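Local atomic coordinates of mannuronan C5-epimerase (Pseudomonas syringae pv. tomato, PDB entry 4NK6), a protein that converts beta-D-mannuronate to alpha-L-guluronate within the alginate polymer and helps channel that polymer through the periplasm to the outer membrane. Residues A[28-33]-A[331-336]; A[280-285]-A[296-301]. All coordinates share one frame; numbering follows the deposited sequence.

In the fold
The two contacts lie on either side of one wall of the right-handed beta-helix, with centres about 11 Å apart. Interaction 2 is core: isoleucines of 280-285 and 296-301, on two faces of the same coil, meet inside the beta-helix without a polar atom. Interaction 1 is nearer the surface, where the extended segment 28-33 runs along the outside of the coils and adds a water bridge to its apolar packing on 331-336. They join through that wall: Leu33 CD2 sits 3.7 Å from Ile281 CG2, and Pro31 also rests on Ile281, so the N-terminal segment covers the outer side of the strand whose Ile282 points inward.

Interaction 1: residues A[28-33]-A[331-336]; sequences PVLPDL and VAYNEI
The flat group here is the ring of Tyr333, and Leu30 meets it at the edge: its CD1 methyl lies close to the ring plane, 3.6 Å from Tyr333 CE2 and 3.8 Å from Tyr333 CD2. Neither face of the ring is used across this contact; Trp355 is its aromatic neighbour, the two ring planes inclined at about 60°. The same Leu30 CD1 reaches the methyl of Ala332 more loosely, at 4.4 Å from CB. Leu30 gets its branch there with CG anti to the carbonyl carbon (chi1 -61°), which carries CD1 away from its own backbone to the Tyr333 ring edge. At the far end of the ring the contact turns polar. A water sits 2.8 Å from Pro28 O, to which it donates, and 2.7 Å from Tyr333 OH, tying the phenol to the backbone of the N-terminal segment although no direct hydrogen bond joins the two segments. The proline ring adds a looser touch, Pro28 CD standing 4.2 Å from Tyr333 OH. Tyr333 lies at the break in strand 330-337, where a left-handed backbone conformation (phi 56°) turns the chain between the two strand pieces. Segment 28-33 itself has no regular structure and runs across successive coils of the right-handed beta-helix: Pro28 packs on Trp355 of strand 353-355, Leu30 on Phe308 of strand 306-308, and Leu33 on Ala283 of strand 281-288.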
loop_
_atom_site.group_PDB
_atom_site.type_symbol
_atom_site.label_atom_id
_atom_site.label_comp_id
_atom_site.label_asym_id
_atom_site.label_seq_id
_atom_site.Cartn_x
_atom_site.Cartn_y
_atom_site.Cartn_z
ATOM N N PRO A 28 -16.106 -10.678 15.239
ATOM C CA PRO A 28 -14.724 -10.288 15.536
ATOM C C PRO A 28 -14.620 -8.943 16.242
ATOM O O PRO A 28 -15.454 -8.055 16.035
ATOM C CB PRO A 28 -14.073 -10.214 14.151
ATOM C CG PRO A 28 -15.202 -10.038 13.200
ATOM C CD PRO A 28 -16.335 -10.816 13.791
ATOM N N VAL A 29 -13.600 -8.821 17.084
ATOM C CA VAL A 29 -13.277 -7.564 17.743
ATOM C C VAL A 29 -12.311 -6.798 16.855
ATOM O O VAL A 29 -11.178 -7.224 16.626
ATOM C CB VAL A 29 -12.642 -7.803 19.120
ATOM C CG1 VAL A 29 -12.203 -6.483 19.742
ATOM C CG2 VAL A 29 -13.621 -8.529 20.029
ATOM N N LEU A 30 -12.771 -5.673 16.329
ATOM C CA LEU A 30 -11.983 -4.925 15.363
ATOM C C LEU A 30 -11.362 -3.719 16.052
ATOM O O LEU A 30 -11.963 -3.153 16.956
ATOM C CB LEU A 30 -12.863 -4.497 14.187
ATOM C CG LEU A 30 -13.483 -5.652 13.399
ATOM C CD1 LEU A 30 -14.492 -5.126 12.407
ATOM C CD2 LEU A 30 -12.397 -6.457 12.691
ATOM N N PRO A 31 -10.142 -3.342 15.636
ATOM C CA PRO A 31 -9.433 -2.209 16.235
ATOM C C PRO A 31 -10.278 -0.945 16.182
ATOM O O PRO A 31 -10.984 -0.708 15.197
ATOM C CB PRO A 31 -8.204 -2.044 15.330
ATOM C CG PRO A 31 -8.000 -3.386 14.723
ATOM C CD PRO A 31 -9.361 -3.983 14.563
ATOM N N ASP A 32 -10.204 -0.153 17.243
ATOM C CA ASP A 32 -10.873 1.133 17.312
ATOM C C ASP A 32 -10.148 2.099 16.371
ATOM O O ASP A 32 -8.927 2.148 16.365
ATOM C CB ASP A 32 -10.849 1.623 18.766
ATOM C CG ASP A 32 -11.381 3.023 18.926
ATOM O OD1 ASP A 32 -12.228 3.445 18.113
ATOM O OD2 ASP A 32 -10.948 3.706 19.876
ATOM N N LEU A 33 -10.901 2.840 15.562
ATOM C CA LEU A 33 -10.306 3.746 14.576
ATOM C C LEU A 33 -10.411 5.211 14.998
ATOM O O LEU A 33 -9.880 6.101 14.325
ATOM C CB LEU A 33 -10.988 3.577 13.217
ATOM C CG LEU A 33 -11.013 2.177 12.603
ATOM C CD1 LEU A 33 -11.831 2.186 11.319
ATOM C CD2 LEU A 33 -9.600 1.688 12.341
ATOM N N VAL A 331 -10.808 -10.351 7.602
ATOM C CA VAL A 331 -11.365 -9.605 6.488
ATOM C C VAL A 331 -12.867 -9.469 6.754
ATOM O O VAL A 331 -13.600 -10.454 6.679
ATOM C CB VAL A 331 -11.088 -10.356 5.169
ATOM C CG1 VAL A 331 -11.680 -9.614 3.986
ATOM C CG2 VAL A 331 -9.583 -10.518 4.982
ATOM N N ALA A 332 -13.320 -8.262 7.096
ATOM C CA ALA A 332 -14.672 -8.100 7.646
ATOM C C ALA A 332 -15.464 -6.900 7.120
ATOM O O ALA A 332 -14.933 -5.800 6.981
ATOM C CB ALA A 332 -14.620 -8.060 9.167
ATOM N N TYR A 333 -16.745 -7.126 6.845
ATOM C CA TYR A 333 -17.688 -6.052 6.525
ATOM C C TYR A 333 -17.262 -5.180 5.340
ATOM O O TYR A 333 -17.567 -3.988 5.300
ATOM C CB TYR A 333 -17.926 -5.160 7.749
ATOM C CG TYR A 333 -18.241 -5.905 9.029
ATOM C CD1 TYR A 333 -19.429 -6.621 9.172
ATOM C CD2 TYR A 333 -17.366 -5.872 10.105
ATOM C CE1 TYR A 333 -19.723 -7.296 10.346
ATOM C CE2 TYR A 333 -17.654 -6.542 11.284
ATOM C CZ TYR A 333 -18.830 -7.251 11.400
ATOM O OH TYR A 333 -19.114 -7.909 12.581
ATOM N N ASN A 334 -16.550 -5.764 4.383
ATOM C CA ASN A 334 -16.157 -5.018 3.195
ATOM C C ASN A 334 -17.235 -5.087 2.125
ATOM O O ASN A 334 -17.938 -6.091 2.009
ATOM C CB ASN A 334 -14.837 -5.549 2.638
ATOM C CG ASN A 334 -13.693 -5.406 3.618
ATOM O OD1 ASN A 334 -13.207 -4.301 3.856
ATOM N ND2 ASN A 334 -13.235 -6.530 4.174
ATOM N N GLU A 335 -17.386 -4.009 1.365
ATOM C CA GLU A 335 -18.276 -4.011 0.214
ATOM C C GLU A 335 -17.365 -4.242 -0.975
ATOM O O GLU A 335 -16.520 -3.404 -1.286
ATOM C CB GLU A 335 -18.991 -2.665 0.074
ATOM C CG GLU A 335 -19.441 -2.049 1.385
ATOM C CD GLU A 335 -20.826 -2.498 1.815
ATOM O OE1 GLU A 335 -21.378 -3.437 1.199
ATOM O OE2 GLU A 335 -21.370 -1.896 2.770
ATOM N N ILE A 336 -17.501 -5.398 -1.614
ATOM C CA ILE A 336 -16.561 -5.804 -2.655
ATOM C C ILE A 336 -17.334 -6.184 -3.905
ATOM O O ILE A 336 -17.973 -7.231 -3.950
ATOM C CB ILE A 336 -15.718 -7.006 -2.178
ATOM C CG1 ILE A 336 -14.968 -6.629 -0.898
ATOM C CG2 ILE A 336 -14.737 -7.431 -3.267
ATOM C CD1 ILE A 336 -14.324 -7.808 -0.172
HETATM O O HOH W 1 -17.620 -7.091 14.622
#

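Interaction 2: residues A[280-285]-A[296-301]; sequences LIIAEN and IIISRE
Inside the right-handed beta-helix, Ile282 faces Ile296 and Ile298 across the interior of a single coil, within the predicted PbH1 repeat 277-300. Strands 281-288 and 296-299 are on different faces of the beta-helix, and their backbones stay well apart, with CA of Ile282 9.3 Å from CA of Ile296; only side chains span the gap, and they touch lightly, and no hydrogen bond crosses it. Hydrogen bonding instead runs from coil to coil, as where Ile282 pairs through its backbone with Phe306 and Phe308, and Asn310 ND2 also donates to Ile282 O. Ile296 and Ile298, two residues apart on their strand, both turn inward, while Ile297 between them packs outward on Tyr269 and Val321 of the adjoining coils. Ser299 touches His274, inferred to be the catalytic proton acceptor, so this strand has the hydrophobic core on one side and the probable active site on the other. The two branches of Ile282 divide the work. Its CG2 methyl approaches Ile296 CD1 at 4.5 Å, the end of a side chain extended by a chi2 of 180°. The longer branch points the other way along strand 296-299, bringing Ile282 CD1 to within 4.4 Å of Ile298 CG2.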
loop_
_atom_site.group_PDB
_atom_site.type_symbol
_atom_site.label_atom_id
_atom_site.label_comp_id
_atom_site.label_asym_id
_atom_site.label_seq_id
_atom_site.Cartn_x
_atom_site.Cartn_y
_atom_site.Cartn_z
ATOM N N LEU A 280 -1.348 -4.735 10.484
ATOM C CA LEU A 280 -1.814 -3.631 9.660
ATOM C C LEU A 280 -3.317 -3.428 9.835
ATOM O O LEU A 280 -4.066 -4.385 10.043
ATOM C CB LEU A 280 -1.473 -3.873 8.191
ATOM C CG LEU A 280 -0.033 -4.287 7.871
ATOM C CD1 LEU A 280 0.121 -4.403 6.377
ATOM C CD2 LEU A 280 0.990 -3.300 8.429
ATOM N N ILE A 281 -3.738 -2.171 9.757
ATOM C CA ILE A 281 -5.139 -1.795 9.861
ATOM C C ILE A 281 -5.539 -1.084 8.575
ATOM O O ILE A 281 -5.177 0.072 8.336
ATOM C CB ILE A 281 -5.397 -0.888 11.088
ATOM C CG1 ILE A 281 -5.139 -1.658 12.385
ATOM C CG2 ILE A 281 -6.829 -0.341 11.075
ATOM C CD1 ILE A 281 -5.113 -0.777 13.656
ATOM N N ILE A 282 -6.263 -1.796 7.727
ATOM C CA ILE A 282 -6.686 -1.258 6.450
ATOM C C ILE A 282 -8.200 -1.141 6.476
ATOM O O ILE A 282 -8.898 -2.144 6.330
ATOM C CB ILE A 282 -6.232 -2.185 5.318
ATOM C CG1 ILE A 282 -4.701 -2.307 5.339
ATOM C CG2 ILE A 282 -6.698 -1.654 3.968
ATOM C CD1 ILE A 282 -4.161 -3.449 4.501
ATOM N N ALA A 283 -8.708 0.078 6.667
ATOM C CA ALA A 283 -10.131 0.265 6.963
ATOM C C ALA A 283 -10.782 1.499 6.324
ATOM O O ALA A 283 -10.155 2.551 6.191
ATOM C CB ALA A 283 -10.340 0.302 8.470
ATOM N N GLU A 284 -12.055 1.362 5.955
ATOM C CA GLU A 284 -12.855 2.490 5.464
ATOM C C GLU A 284 -12.235 3.220 4.279
ATOM O O GLU A 284 -12.441 4.425 4.108
ATOM C CB GLU A 284 -13.180 3.465 6.608
ATOM C CG GLU A 284 -14.007 2.797 7.692
ATOM C CD GLU A 284 -14.441 3.736 8.801
ATOM O OE1 GLU A 284 -14.098 4.941 8.767
ATOM O OE2 GLU A 284 -15.132 3.250 9.716
ATOM N N ASN A 285 -11.475 2.482 3.466
ATOM C CA ASN A 285 -10.958 3.021 2.217
ATOM C C ASN A 285 -11.927 2.723 1.082
ATOM O O ASN A 285 -12.716 1.778 1.160
ATOM C CB ASN A 285 -9.574 2.441 1.896
ATOM C CG ASN A 285 -8.580 2.645 3.028
ATOM O OD1 ASN A 285 -8.099 3.753 3.246
ATOM N ND2 ASN A 285 -8.256 1.570 3.740
ATOM N N ILE A 296 -7.018 -4.400 -3.473
ATOM C CA ILE A 296 -6.282 -4.585 -2.232
ATOM C C ILE A 296 -5.661 -5.971 -2.232
ATOM O O ILE A 296 -6.347 -6.965 -2.463
ATOM C CB ILE A 296 -7.217 -4.447 -1.003
ATOM C CG1 ILE A 296 -7.875 -3.058 -0.962
ATOM C CG2 ILE A 296 -6.465 -4.730 0.285
ATOM C CD1 ILE A 296 -8.813 -2.864 0.242
ATOM N N ILE A 297 -4.357 -6.047 -1.997
ATOM C CA ILE A 297 -3.696 -7.349 -1.927
ATOM C C ILE A 297 -2.623 -7.340 -0.845
ATOM O O ILE A 297 -1.783 -6.455 -0.812
ATOM C CB ILE A 297 -3.088 -7.802 -3.308
ATOM C CG1 ILE A 297 -2.223 -9.059 -3.131
ATOM C CG2 ILE A 297 -2.256 -6.674 -3.954
ATOM C CD1 ILE A 297 -1.694 -9.706 -4.459
ATOM N N ILE A 298 -2.669 -8.308 0.060
ATOM C CA ILE A 298 -1.554 -8.512 0.970
ATOM C C ILE A 298 -0.853 -9.798 0.547
ATOM O O ILE A 298 -1.507 -10.796 0.235
ATOM C CB ILE A 298 -1.996 -8.551 2.443
ATOM C CG1 ILE A 298 -2.853 -9.789 2.740
ATOM C CG2 ILE A 298 -2.776 -7.275 2.797
ATOM C CD1 ILE A 298 -3.351 -9.838 4.185
ATOM N N SER A 299 0.476 -9.764 0.492
ATOM C CA SER A 299 1.214 -10.871 -0.093
ATOM C C SER A 299 2.510 -11.173 0.633
ATOM O O SER A 299 3.290 -10.270 0.958
ATOM C CB SER A 299 1.497 -10.598 -1.575
ATOM O OG SER A 299 2.254 -11.648 -2.141
ATOM N N ARG A 300 2.718 -12.461 0.875
ATOM C CA ARG A 300 3.937 -13.011 1.474
ATOM C C ARG A 300 4.047 -12.772 2.967
ATOM O O ARG A 300 4.771 -11.881 3.427
ATOM C CB ARG A 300 5.226 -12.606 0.736
ATOM C CG ARG A 300 6.433 -13.441 1.198
ATOM C CD ARG A 300 7.691 -13.216 0.366
ATOM N NE ARG A 300 7.584 -13.788 -0.972
ATOM C CZ ARG A 300 7.544 -13.074 -2.094
ATOM N NH1 ARG A 300 7.620 -11.747 -2.048
ATOM N NH2 ARG A 300 7.453 -13.692 -3.269
ATOM N N GLU A 301 3.332 -13.608 3.708
ATOM C CA GLU A 301 3.291 -13.558 5.165
ATOM C C GLU A 301 2.915 -12.199 5.716
ATOM O O GLU A 301 3.512 -11.717 6.673
ATOM C CB GLU A 301 4.615 -14.034 5.768
ATOM C CG GLU A 301 5.055 -15.384 5.230
ATOM C CD GLU A 301 6.143 -15.989 6.080
ATOM O OE1 GLU A 301 7.328 -15.786 5.756
ATOM O OE2 GLU A 301 5.805 -16.644 7.086
#